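Local coordinates for protein subtilase cytotoxin, subunit B (PDB 3DWA) that forms the pentameric B subunit of an AB5 toxin and probably binds host-cell glycans, including a non-human one, to deliver the toxic A subunit, at residues L65-T69 / T70-V74. Residues are numbered along the deposited sequence; the frame is centred on the assembly and turned at random.
Sequences LYFYT and TGQPV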
loop_
_atom_site.group_PDB
_atom_site.type_symbol
_atom_site.label_atom_id
_atom_site.label_comp_id
_atom_site.label_asym_id
_atom_site.label_seq_id
_atom_site.Cartn_x
_atom_site.Cartn_y
_atom_site.Cartn_z
ATOM N N LEU C 65 11.632 -1.312 -0.982
ATOM C CA LEU C 65 11.349 0.107 -0.863
ATOM C C LEU C 65 11.311 0.570 0.589
ATOM O O LEU C 65 11.870 1.657 0.924
ATOM C CB LEU C 65 10.088 0.533 -1.655
ATOM C CG LEU C 65 9.803 2.055 -1.658
ATOM C CD1 LEU C 65 10.943 2.845 -2.349
ATOM C CD2 LEU C 65 8.440 2.488 -2.296
ATOM N N TYR C 66 10.706 -0.239 1.456
ATOM C CA TYR C 66 10.779 -0.028 2.910
ATOM C C TYR C 66 12.240 0.131 3.428
ATOM O O TYR C 66 12.580 1.101 4.115
ATOM C CB TYR C 66 10.085 -1.194 3.648
ATOM C CG TYR C 66 10.049 -1.018 5.134
ATOM C CD1 TYR C 66 8.989 -0.329 5.743
ATOM C CD2 TYR C 66 11.095 -1.501 5.950
ATOM C CE1 TYR C 66 8.947 -0.164 7.155
ATOM C CE2 TYR C 66 11.082 -1.315 7.342
ATOM C CZ TYR C 66 10.007 -0.643 7.928
ATOM O OH TYR C 66 9.968 -0.474 9.283
ATOM N N PHE C 67 13.090 -0.848 3.128
ATOM C CA PHE C 67 14.469 -0.877 3.600
ATOM C C PHE C 67 15.334 0.220 2.962
ATOM O O PHE C 67 16.247 0.758 3.581
ATOM C CB PHE C 67 15.078 -2.263 3.286
ATOM C CG PHE C 67 14.616 -3.348 4.185
ATOM C CD1 PHE C 67 14.336 -3.102 5.533
ATOM C CD2 PHE C 67 14.529 -4.659 3.723
ATOM C CE1 PHE C 67 13.968 -4.142 6.388
ATOM C CE2 PHE C 67 14.149 -5.679 4.570
ATOM C CZ PHE C 67 13.867 -5.422 5.913
ATOM N N TYR C 68 15.051 0.563 1.711
ATOM C CA TYR C 68 15.639 1.763 1.109
ATOM C C TYR C 68 15.343 3.020 1.962
ATOM O O TYR C 68 16.230 3.897 2.148
ATOM C CB TYR C 68 15.135 1.970 -0.325
ATOM C CG TYR C 68 15.604 3.268 -0.961
ATOM C CD1 TYR C 68 16.941 3.424 -1.405
ATOM C CD2 TYR C 68 14.716 4.334 -1.155
ATOM C CE1 TYR C 68 17.383 4.618 -1.998
ATOM C CE2 TYR C 68 15.162 5.531 -1.742
ATOM C CZ TYR C 68 16.508 5.661 -2.151
ATOM O OH TYR C 68 16.942 6.853 -2.718
ATOM N N THR C 69 14.087 3.133 2.407
ATOM C CA THR C 69 13.609 4.253 3.208
ATOM C C THR C 69 14.276 4.305 4.587
ATOM O O THR C 69 14.697 5.385 5.004
ATOM C CB THR C 69 12.073 4.224 3.383
ATOM O OG1 THR C 69 11.436 4.037 2.102
ATOM C CG2 THR C 69 11.562 5.524 4.024
ATOM N N THR C 70 14.333 3.180 5.310
ATOM C CA THR C 70 14.934 3.178 6.641
ATOM C C THR C 70 16.482 3.328 6.607
ATOM O O THR C 70 17.077 3.835 7.558
ATOM C CB THR C 70 14.577 1.936 7.483
ATOM O OG1 THR C 70 15.155 0.784 6.888
ATOM C CG2 THR C 70 13.028 1.746 7.671
ATOM N N GLY C 71 17.115 2.872 5.524
ATOM C CA GLY C 71 18.571 2.866 5.451
ATOM C C GLY C 71 19.231 1.799 6.309
ATOM O O GLY C 71 20.453 1.793 6.454
ATOM N N GLN C 72 18.415 0.930 6.908
ATOM C CA GLN C 72 18.833 -0.272 7.681
ATOM C C GLN C 72 19.731 -1.201 6.939
ATOM O O GLN C 72 19.500 -1.409 5.747
ATOM C CB GLN C 72 17.627 -1.189 7.854
ATOM C CG GLN C 72 16.958 -1.019 8.976
ATOM C CD GLN C 72 15.672 -1.862 8.947
ATOM O OE1 GLN C 72 14.601 -1.403 8.450
ATOM N NE2 GLN C 72 15.754 -3.059 9.545
ATOM N N PRO C 73 20.685 -1.853 7.660
ATOM C CA PRO C 73 21.503 -2.871 7.024
ATOM C C PRO C 73 20.676 -4.175 6.935
ATOM O O PRO C 73 20.077 -4.565 7.920
ATOM C CB PRO C 73 22.679 -3.025 8.006
ATOM C CG PRO C 73 22.045 -2.723 9.383
ATOM C CD PRO C 73 21.067 -1.611 9.071
ATOM N N VAL C 74 20.650 -4.800 5.761
ATOM C CA VAL C 74 19.774 -5.942 5.446
ATOM C C VAL C 74 20.592 -7.019 4.689
ATOM O O VAL C 74 21.712 -6.753 4.222
ATOM C CB VAL C 74 18.490 -5.516 4.645
ATOM C CG1 VAL C 74 17.693 -4.471 5.472
ATOM C CG2 VAL C 74 18.864 -4.937 3.249
HETATM O O HOH W 1 18.738 -0.550 3.352
#
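Phe67 lies with one ring face against Val74, whose CG1 methyl stands 3.5 Å from the ring centroid and almost on the ring normal, a well-centred CH-pi contact. That methyl is turned anti to the carbonyl carbon of Val74 (chi1 -58°), which brings it over the ring. At the rim of the same ring Gln72 presents its amide nearly at right angles, the two planes 84° apart; OE1 sits in the ring plane, 3.4 Å from Phe67 CD1. The oxygen is held by a hydrogen bond: Thr70 OG1 donates to Gln72 OE1 at 2.7 Å, meeting it from well to one side of the C=O direction (110°). The same hydroxyl accepts from Gln72 N at 3.3 Å, an ST turn, so backbone and side chain of Gln72 are both tied to one threonine. Thr70 CG2 rests obliquely and off-centre on the Tyr66 ring, nearest CE2 at 3.6 Å.

The last helical turn ends with Thr70 N bonded to Tyr66 O and Gly71 N to Phe67 O, each 3.0 Å long. Gly71 then takes positive phi and turns the chain away from the helix. A water donates to both Phe67 O and Gln72 O, bridging helix end and loop. At the subunit interfaces, Tyr66 OH is hydrogen-bonded to Thr69 OG1 of one neighbouring subunit and Tyr68 OH to Gln72 OE1 of another, linking this helix end into the pentamer. Phe67 also packs on Ile16 and Leu100, and Val74 pairs through its backbone with Val14. Helix 57-70 is thereby laid against the antiparallel sheet and led by a tight turn into strand 73-79, the helix-to-strand connection of the OB fold found in AB5 toxin B subunits.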